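PDB 3FNR: arginine--tRNA ligase, which catalyses the ATP-dependent joining of L-arginine to tRNA(Arg), releasing AMP and diphosphate, as a monomeric class I aminoacyl-tRNA synthetase. Local coordinates for residues A364-L369 with E425-K430; L88-S93 with D117-A122; E30-E35 with Y235-N240. The protein carries 1 engineered substitution. One frame throughout, in Å; residues are numbered along the deposited sequence.

Contact 1. Residues A364-L369 with E425-K430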
loop_
_atom_site.group_PDB
_atom_site.type_symbol
_atom_site.label_atom_id
_atom_site.label_comp_id
_atom_site.label_asym_id
_atom_site.label_seq_id
_atom_site.Cartn_x
_atom_site.Cartn_y
_atom_site.Cartn_z
ATOM N N ALA A 364 33.423 22.294 0.456
ATOM C CA ALA A 364 34.015 21.771 -0.775
ATOM C C ALA A 364 33.169 22.161 -1.981
ATOM O O ALA A 364 31.954 22.298 -1.860
ATOM C CB ALA A 364 34.157 20.282 -0.689
ATOM N N ASP A 365 33.809 22.354 -3.134
ATOM C CA ASP A 365 33.099 22.864 -4.304
ATOM C C ASP A 365 32.855 21.829 -5.404
ATOM O O ASP A 365 32.208 22.138 -6.410
ATOM C CB ASP A 365 33.797 24.104 -4.869
ATOM C CG ASP A 365 35.267 23.864 -5.194
ATOM O OD1 ASP A 365 35.648 22.732 -5.571
ATOM O OD2 ASP A 365 36.046 24.833 -5.079
ATOM N N LEU A 366 33.400 20.625 -5.218
ATOM C CA LEU A 366 33.186 19.477 -6.126
ATOM C C LEU A 366 33.899 19.597 -7.480
ATOM O O LEU A 366 33.697 18.770 -8.371
ATOM C CB LEU A 366 31.683 19.204 -6.324
ATOM C CG LEU A 366 30.907 18.272 -5.383
ATOM C CD1 LEU A 366 31.558 18.063 -4.042
ATOM C CD2 LEU A 366 29.482 18.760 -5.207
ATOM N N GLN A 367 34.754 20.606 -7.617
ATOM C CA GLN A 367 35.407 20.899 -8.888
ATOM C C GLN A 367 36.396 19.805 -9.313
ATOM O O GLN A 367 36.627 19.604 -10.502
ATOM C CB GLN A 367 36.097 22.261 -8.818
ATOM C CG GLN A 367 36.052 23.062 -10.117
ATOM C CD GLN A 367 34.638 23.417 -10.549
ATOM O OE1 GLN A 367 33.874 24.028 -9.799
ATOM N NE2 GLN A 367 34.287 23.035 -11.769
ATOM N N SER A 368 36.942 19.066 -8.347
ATOM C CA SER A 368 37.930 18.025 -8.647
ATOM C C SER A 368 37.350 16.680 -9.066
ATOM O O SER A 368 38.100 15.770 -9.420
ATOM C CB SER A 368 38.849 17.809 -7.453
ATOM O OG SER A 368 38.165 17.100 -6.431
ATOM N N LEU A 369 36.029 16.546 -9.009
ATOM C CA LEU A 369 35.353 15.303 -9.401
ATOM C C LEU A 369 35.650 14.896 -10.844
ATOM O O LEU A 369 35.561 15.713 -11.758
ATOM C CB LEU A 369 33.843 15.448 -9.205
ATOM C CG LEU A 369 33.141 14.825 -7.993
ATOM C CD1 LEU A 369 34.016 14.735 -6.756
ATOM C CD2 LEU A 369 31.867 15.601 -7.687
ATOM N N GLU A 425 39.579 14.709 -0.378
ATOM C CA GLU A 425 38.768 13.960 0.573
ATOM C C GLU A 425 37.405 14.614 0.757
ATOM O O GLU A 425 36.375 13.950 0.634
ATOM C CB GLU A 425 39.510 13.854 1.909
ATOM C CG GLU A 425 38.806 13.043 2.980
ATOM C CD GLU A 425 39.570 13.017 4.291
ATOM O OE1 GLU A 425 39.039 13.530 5.297
ATOM O OE2 GLU A 425 40.704 12.491 4.314
ATOM N N ASN A 426 37.413 15.920 1.018
ATOM C CA ASN A 426 36.192 16.685 1.241
ATOM C C ASN A 426 35.211 16.679 0.068
ATOM O O ASN A 426 34.004 16.575 0.280
ATOM C CB ASN A 426 36.533 18.114 1.661
ATOM C CG ASN A 426 37.172 18.173 3.031
ATOM O OD1 ASN A 426 37.316 17.151 3.701
ATOM N ND2 ASN A 426 37.561 19.370 3.455
ATOM N N ASP A 427 35.744 16.783 -1.150
ATOM C CA ASP A 427 34.959 16.699 -2.388
ATOM C C ASP A 427 34.243 15.362 -2.492
ATOM O O ASP A 427 33.041 15.306 -2.779
ATOM C CB ASP A 427 35.864 16.875 -3.613
ATOM C CG ASP A 427 35.963 18.320 -4.083
ATOM O OD1 ASP A 427 35.375 19.220 -3.452
ATOM O OD2 ASP A 427 36.626 18.560 -5.112
ATOM N N LEU A 428 34.990 14.292 -2.248
ATOM C CA LEU A 428 34.455 12.934 -2.307
ATOM C C LEU A 428 33.446 12.669 -1.192
ATOM O O LEU A 428 32.389 12.102 -1.439
ATOM C CB LEU A 428 35.586 11.910 -2.274
ATOM C CG LEU A 428 36.544 11.966 -3.470
ATOM C CD1 LEU A 428 37.799 11.140 -3.197
ATOM C CD2 LEU A 428 35.855 11.489 -4.731
ATOM N N LEU A 429 33.772 13.091 0.024
ATOM C CA LEU A 429 32.842 12.986 1.142
ATOM C C LEU A 429 31.534 13.740 0.889
ATOM O O LEU A 429 30.459 13.200 1.146
ATOM C CB LEU A 429 33.496 13.455 2.442
ATOM C CG LEU A 429 34.572 12.529 3.019
ATOM C CD1 LEU A 429 35.215 13.164 4.245
ATOM C CD2 LEU A 429 34.016 11.145 3.351
ATOM N N LYS A 430 31.626 14.967 0.373
ATOM C CA LYS A 430 30.432 15.775 0.087
ATOM C C LYS A 430 29.565 15.087 -0.968
ATOM O O LYS A 430 28.338 15.020 -0.826
ATOM C CB LYS A 430 30.802 17.185 -0.366
ATOM C CG LYS A 430 29.616 18.155 -0.419
ATOM C CD LYS A 430 30.017 19.498 -1.016
ATOM C CE LYS A 430 28.811 20.345 -1.364
ATOM N NZ LYS A 430 29.217 21.728 -1.745
HETATM O O HOH W 1 37.775 21.019 -5.799
#

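Contact 2. Residues L88-S93 with D117-A122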
loop_
_atom_site.group_PDB
_atom_site.type_symbol
_atom_site.label_atom_id
_atom_site.label_comp_id
_atom_site.label_asym_id
_atom_site.label_seq_id
_atom_site.Cartn_x
_atom_site.Cartn_y
_atom_site.Cartn_z
ATOM N N LEU A 88 -20.502 -16.757 13.874
ATOM C CA LEU A 88 -20.836 -18.178 13.829
ATOM C C LEU A 88 -19.614 -19.060 14.054
ATOM O O LEU A 88 -19.660 -19.998 14.851
ATOM C CB LEU A 88 -21.479 -18.532 12.485
ATOM C CG LEU A 88 -21.970 -19.972 12.296
ATOM C CD1 LEU A 88 -23.202 -20.254 13.152
ATOM C CD2 LEU A 88 -22.265 -20.251 10.835
ATOM N N SER A 89 -18.527 -18.737 13.355
ATOM C CA SER A 89 -17.296 -19.524 13.377
ATOM C C SER A 89 -16.613 -19.534 14.739
ATOM O O SER A 89 -16.075 -20.562 15.147
ATOM C CB SER A 89 -16.327 -19.021 12.305
ATOM O OG SER A 89 -16.928 -19.075 11.019
ATOM N N ILE A 90 -16.637 -18.393 15.427
ATOM C CA ILE A 90 -16.076 -18.264 16.784
ATOM C C ILE A 90 -16.850 -19.104 17.790
ATOM O O ILE A 90 -16.249 -19.796 18.621
ATOM C CB ILE A 90 -16.052 -16.792 17.253
ATOM C CG1 ILE A 90 -15.049 -16.002 16.422
ATOM C CG2 ILE A 90 -15.678 -16.662 18.749
ATOM C CD1 ILE A 90 -15.295 -14.541 16.476
ATOM N N LEU A 91 -18.179 -19.035 17.698
ATOM C CA LEU A 91 -19.084 -19.860 18.501
ATOM C C LEU A 91 -18.767 -21.352 18.354
ATOM O O LEU A 91 -18.683 -22.079 19.349
ATOM C CB LEU A 91 -20.542 -19.596 18.100
ATOM C CG LEU A 91 -21.606 -20.511 18.722
ATOM C CD1 LEU A 91 -21.965 -20.020 20.106
ATOM C CD2 LEU A 91 -22.844 -20.610 17.845
ATOM N N LEU A 92 -18.573 -21.780 17.107
ATOM C CA LEU A 92 -18.322 -23.177 16.776
ATOM C C LEU A 92 -16.982 -23.682 17.312
ATOM O O LEU A 92 -16.887 -24.818 17.784
ATOM C CB LEU A 92 -18.421 -23.386 15.261
ATOM C CG LEU A 92 -19.744 -23.861 14.642
ATOM C CD1 LEU A 92 -20.984 -23.156 15.198
ATOM C CD2 LEU A 92 -19.694 -23.720 13.126
ATOM N N SER A 93 -15.959 -22.831 17.258
ATOM C CA SER A 93 -14.646 -23.203 17.781
ATOM C C SER A 93 -14.561 -23.095 19.309
ATOM O O SER A 93 -13.690 -23.717 19.920
ATOM C CB SER A 93 -13.523 -22.412 17.103
ATOM O OG SER A 93 -13.430 -21.106 17.626
ATOM N N ASP A 117 -7.672 -18.454 18.814
ATOM C CA ASP A 117 -7.158 -17.441 19.754
ATOM C C ASP A 117 -8.256 -16.459 20.165
ATOM O O ASP A 117 -8.363 -16.067 21.332
ATOM C CB ASP A 117 -5.987 -16.657 19.141
ATOM C CG ASP A 117 -4.778 -17.531 18.832
ATOM O OD1 ASP A 117 -3.863 -17.034 18.139
ATOM O OD2 ASP A 117 -4.742 -18.709 19.257
ATOM N N LEU A 118 -9.062 -16.081 19.178
ATOM C CA LEU A 118 -10.165 -15.154 19.345
ATOM C C LEU A 118 -11.301 -15.798 20.140
ATOM O O LEU A 118 -11.957 -15.126 20.934
ATOM C CB LEU A 118 -10.650 -14.713 17.963
ATOM C CG LEU A 118 -11.580 -13.524 17.754
ATOM C CD1 LEU A 118 -11.045 -12.257 18.405
ATOM C CD2 LEU A 118 -11.763 -13.333 16.263
ATOM N N ALA A 119 -11.516 -17.099 19.920
ATOM C CA ALA A 119 -12.464 -17.898 20.700
ATOM C C ALA A 119 -12.081 -17.984 22.181
ATOM O O ALA A 119 -12.952 -17.997 23.051
ATOM C CB ALA A 119 -12.573 -19.281 20.118
ATOM N N LYS A 120 -10.778 -18.058 22.451
ATOM C CA LYS A 120 -10.253 -18.047 23.814
ATOM C C LYS A 120 -10.423 -16.674 24.446
ATOM O O LYS A 120 -10.671 -16.567 25.650
ATOM C CB LYS A 120 -8.778 -18.452 23.839
ATOM C CG LYS A 120 -8.539 -19.951 23.729
ATOM C CD LYS A 120 -7.083 -20.320 24.030
ATOM C CE LYS A 120 -6.777 -20.262 25.529
ATOM N NZ LYS A 120 -5.373 -20.656 25.842
ATOM N N GLU A 121 -10.277 -15.631 23.628
ATOM C CA GLU A 121 -10.541 -14.260 24.052
ATOM C C GLU A 121 -12.026 -14.076 24.335
ATOM O O GLU A 121 -12.394 -13.400 25.295
ATOM C CB GLU A 121 -10.089 -13.257 22.988
ATOM C CG GLU A 121 -8.753 -12.578 23.254
ATOM C CD GLU A 121 -8.416 -11.518 22.203
ATOM O OE1 GLU A 121 -8.255 -10.334 22.577
ATOM O OE2 GLU A 121 -8.322 -11.868 21.003
ATOM N N ALA A 122 -12.861 -14.693 23.497
ATOM C CA ALA A 122 -14.318 -14.605 23.610
ATOM C C ALA A 122 -14.839 -15.290 24.868
ATOM O O ALA A 122 -15.672 -14.733 25.584
ATOM C CB ALA A 122 -14.989 -15.186 22.366
#

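Contact 3. Residues E30-E35 with Y235-N240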
loop_
_atom_site.group_PDB
_atom_site.type_symbol
_atom_site.label_atom_id
_atom_site.label_comp_id
_atom_site.label_asym_id
_atom_site.label_seq_id
_atom_site.Cartn_x
_atom_site.Cartn_y
_atom_site.Cartn_z
ATOM N N GLU A 30 -4.023 19.981 -7.348
ATOM C CA GLU A 30 -4.810 18.765 -7.493
ATOM C C GLU A 30 -4.793 17.939 -6.208
ATOM O O GLU A 30 -3.732 17.690 -5.644
ATOM C CB GLU A 30 -4.280 17.937 -8.657
ATOM C CG GLU A 30 -5.252 16.869 -9.137
ATOM C CD GLU A 30 -4.780 16.150 -10.393
ATOM O OE1 GLU A 30 -5.463 15.184 -10.801
ATOM O OE2 GLU A 30 -3.735 16.542 -10.968
ATOM N N SER A 31 -5.977 17.530 -5.751
ATOM C CA SER A 31 -6.133 16.743 -4.524
ATOM C C SER A 31 -6.692 15.372 -4.839
ATOM O O SER A 31 -7.385 15.200 -5.838
ATOM C CB SER A 31 -7.082 17.444 -3.566
ATOM O OG SER A 31 -8.355 17.612 -4.173
ATOM N N PHE A 32 -6.408 14.393 -3.980
ATOM C CA PHE A 32 -6.818 13.017 -4.249
ATOM C C PHE A 32 -7.420 12.328 -3.036
ATOM O O PHE A 32 -7.027 12.587 -1.894
ATOM C CB PHE A 32 -5.631 12.174 -4.723
ATOM C CG PHE A 32 -4.931 12.710 -5.941
ATOM C CD1 PHE A 32 -5.256 12.230 -7.201
ATOM C CD2 PHE A 32 -3.943 13.683 -5.829
ATOM C CE1 PHE A 32 -4.617 12.718 -8.340
ATOM C CE2 PHE A 32 -3.304 14.182 -6.953
ATOM C CZ PHE A 32 -3.634 13.689 -8.214
ATOM N N LEU A 33 -8.361 11.428 -3.297
ATOM C CA LEU A 33 -8.827 10.492 -2.288
ATOM C C LEU A 33 -8.559 9.062 -2.732
ATOM O O LEU A 33 -9.182 8.567 -3.676
ATOM C CB LEU A 33 -10.328 10.675 -1.988
ATOM C CG LEU A 33 -10.963 9.683 -0.989
ATOM C CD1 LEU A 33 -10.320 9.787 0.393
ATOM C CD2 LEU A 33 -12.472 9.885 -0.887
ATOM N N LEU A 34 -7.656 8.386 -2.025
ATOM C CA LEU A 34 -7.343 6.988 -2.316
ATOM C C LEU A 34 -8.058 6.045 -1.361
ATOM O O LEU A 34 -7.891 6.129 -0.142
ATOM C CB LEU A 34 -5.830 6.751 -2.201
ATOM C CG LEU A 34 -5.014 5.659 -2.912
ATOM C CD1 LEU A 34 -3.872 5.221 -1.997
ATOM C CD2 LEU A 34 -5.795 4.449 -3.394
ATOM N N GLU A 35 -8.825 5.119 -1.916
ATOM C CA GLU A 35 -9.392 4.061 -1.109
ATOM C C GLU A 35 -8.734 2.777 -1.536
ATOM O O GLU A 35 -8.800 2.402 -2.709
ATOM C CB GLU A 35 -10.904 3.948 -1.288
ATOM C CG GLU A 35 -11.520 2.802 -0.473
ATOM C CD GLU A 35 -12.394 1.884 -1.317
ATOM O OE1 GLU A 35 -13.049 2.379 -2.264
ATOM O OE2 GLU A 35 -12.421 0.660 -1.045
ATOM N N TYR A 235 -12.643 16.386 -3.687
ATOM C CA TYR A 235 -11.317 15.962 -4.158
ATOM C C TYR A 235 -11.221 16.066 -5.672
ATOM O O TYR A 235 -12.192 15.796 -6.372
ATOM C CB TYR A 235 -11.010 14.519 -3.739
ATOM C CG TYR A 235 -10.901 14.339 -2.250
ATOM C CD1 TYR A 235 -9.705 14.615 -1.579
ATOM C CD2 TYR A 235 -11.991 13.893 -1.503
ATOM C CE1 TYR A 235 -9.604 14.456 -0.213
ATOM C CE2 TYR A 235 -11.898 13.734 -0.129
ATOM C CZ TYR A 235 -10.708 14.015 0.508
ATOM O OH TYR A 235 -10.614 13.847 1.864
ATOM N N GLY A 236 -10.043 16.438 -6.170
ATOM C CA GLY A 236 -9.797 16.489 -7.610
ATOM C C GLY A 236 -10.041 15.155 -8.286
ATOM O O GLY A 236 -10.625 15.107 -9.365
ATOM N N LYS A 237 -9.615 14.074 -7.634
ATOM C CA LYS A 237 -9.715 12.718 -8.182
ATOM C C LYS A 237 -9.930 11.691 -7.066
ATOM O O LYS A 237 -9.388 11.843 -5.975
ATOM C CB LYS A 237 -8.419 12.370 -8.929
ATOM C CG LYS A 237 -8.327 12.837 -10.374
ATOM C CD LYS A 237 -8.346 11.643 -11.314
ATOM C CE LYS A 237 -7.583 11.927 -12.599
ATOM N NZ LYS A 237 -7.152 10.659 -13.269
ATOM N N CYS A 238 -10.724 10.656 -7.339
ATOM C CA CYS A 238 -10.769 9.467 -6.484
ATOM C C CYS A 238 -10.016 8.320 -7.142
ATOM O O CYS A 238 -10.280 7.966 -8.296
ATOM C CB CYS A 238 -12.209 9.017 -6.176
ATOM S SG CYS A 238 -13.182 10.157 -5.160
ATOM N N ILE A 239 -9.089 7.735 -6.398
ATOM C CA ILE A 239 -8.316 6.585 -6.868
ATOM C C ILE A 239 -8.725 5.321 -6.112
ATOM O O ILE A 239 -8.810 5.333 -4.882
ATOM C CB ILE A 239 -6.798 6.817 -6.670
ATOM C CG1 ILE A 239 -6.387 8.200 -7.204
ATOM C CG2 ILE A 239 -5.993 5.679 -7.298
ATOM C CD1 ILE A 239 -4.924 8.565 -6.919
ATOM N N ASN A 240 -9.001 4.249 -6.854
ATOM C CA ASN A 240 -9.165 2.923 -6.281
ATOM C C ASN A 240 -8.009 2.023 -6.691
ATOM O O ASN A 240 -7.490 2.138 -7.797
ATOM C CB ASN A 240 -10.449 2.268 -6.784
ATOM C CG ASN A 240 -11.705 2.975 -6.320
ATOM O OD1 ASN A 240 -11.677 3.850 -5.440
ATOM N ND2 ASN A 240 -12.829 2.598 -6.927
#

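Contact 1. Residues A364-L369 with E425-K430
Leu366 and Asp427 bring their CA atoms to 5.0 Å where the loop 364-369, which makes a type I turn from Leu366 to Leu369, folds over the first turns of the helix that 425-430 opens. The carboxylate of Asp427 sits inside the curl of the loop, and both of its oxygens are engaged. OD1 accepts the backbone N of Leu366 at 3.0 Å, the N-H arriving from above the carboxylate plane, 53° out of it. OD2 of Asp427 takes the hydroxyl OG of Ser368 in a very short bond of 2.5 Å, and the backbone N of Ser368 donates a second hydrogen bond to Asp427 OD2 at 3.3 Å, nearly in line with its C-O bond. The Ser368 hydroxyl can face the helix because chi1 of 74° sets OG between the backbone N and the carbonyl carbon. A water donates to OD2 of Asp427 and to OD1 of Asp365, linking two carboxylates whose planes are 50° apart. One turn further along the helix, the extended chain of Lys430 passes at about a right angle to Leu366, whose CD1 lies 3.7 Å from Lys430 CD, and Lys430 NZ donates to Ala364 O at 2.8 Å. Asn9 and Asn13 of helix 5-17 and the carbonyl of Met362 also bind this ammonium group. Leu369 CD1 packs loosely on Leu428 CD2. An Asx turn, in which Asp365 OD1 accepts Gln367 N, and the type I turn 366-369 are thus tied by the Asp427 carboxylate to the start of helix 425-445, within the helical DALR anticodon-binding domain.

Contact 2. Residues L88-S93 with D117-A122
Ile90 is the main side chain from helix 80-98 at a steep helix-helix crossing in the catalytic-domain region of this class I synthetase. The short segments cross at -80°, with their axes 8.8 Å apart, and the two backbones come nearest where Ile90 faces Ala119. The two branches of Ile90 do different work. With chi1 at -68°, CG2 stands anti to the backbone N and reaches the helix surface between two alanines one turn apart: it lies 4.0 Å from the CA of Ala119 and equally far from the CB of Ala122. The other branch, CG1, runs anti to the carbonyl carbon and carries CD1 to Leu118, where CD1 meets CD2 of Leu118 at 3.7 Å. Leu118 presents this methyl from a chain with CG anti to its own backbone N, and the two side chains pass at a slant. Leu118 CD2, Ala119 CA and Ala122 CB thus form the surface that receives Ile90, and no hydrogen bond joins the two segments.

Helix 136-157 joins the same apolar cluster, its Ala143 against Ile90 and its Met147 against Leu118, while Phe131 touches Ala122. Ala119 also packs on Val94 and Ile98, farther along helix 80-98. Its small side chain is consistent with the 5.3 Å between the CA atoms of Ile90 and Ala119, and the methyl comes up against the hydroxyl of Ser93. That hydroxyl sits between its own backbone N and carbonyl carbon (chi1 78°), which turns it back on its helix to donate to the carbonyl O of Ile90 at 3.3 Å, while the CB of Ala119 rests 3.2 Å from Ser93 OG.

Contact 3. Residues E30-E35 with Y235-N240
Leu33 sets its CB over one face of the Tyr235 ring, 3.7 Å from the ring centroid and 14° off the ring normal, a CH-pi contact. The tyrosine gets there by leaving the backbone with CG anti to the carbonyl carbon (chi1 -65°), which folds the ring back across strand 31-35 and brings its CD1 to 3.4 Å from the Phe32 O. Phe32 points to the other face of the sheet. There the Phe32 and Lys237 side chains start side by side, pointing the same way, with Phe32 CD1 3.6 Å from Lys237 CB, and Phe32 slants across Ile239, touching its CD1. Leu34 CD2 adds to this face against Ile239 CG2. The pairing beneath is that of adjacent parallel strands in the Rossmann-like catalytic fold of class I synthetases, with strand 69-76 on the far side of 31-35 and strand 267-279 beyond 237-243. Lys237 N donates to Ser31 O, Leu33 N to Lys237 O, Ile239 N to Leu33 O at 2.8 Å, and Glu35 N to Ile239 O. At the entry to the pair, Ser31 OG accepts Gly236 N at 2.9 Å. On the Leu33 face at the other end, the planes of the Glu35 carboxylate and the Asn240 amide are 65° apart, with Glu35 OE1 3.8 Å from Asn240 OD1; Lys230 forms a salt bridge with Glu35 OE1, and Asn240 ND2 donates to His227.

Contact 3 sits in the core sheet, its centre about 15 Å from that of the chain, and its strand 31-35 leads directly towards the HIGH motif, residues 39-49, the class I signature of the ATP-binding active site. The Glu35 side chain is about 6 Å from a bound glycerol, probably from the crystallisation liquor. Contact 2 belongs to the long stretch of chain between the paired strands of contact 3, yet the centres of the two lie about 39 Å apart. Contact 1, in the anticodon-binding domain, is about 44 Å from contact 3 between centres. Contacts 1 and 2 are on opposite sides of the chain's centre, about 65 Å apart between centres, and none of the three touches another.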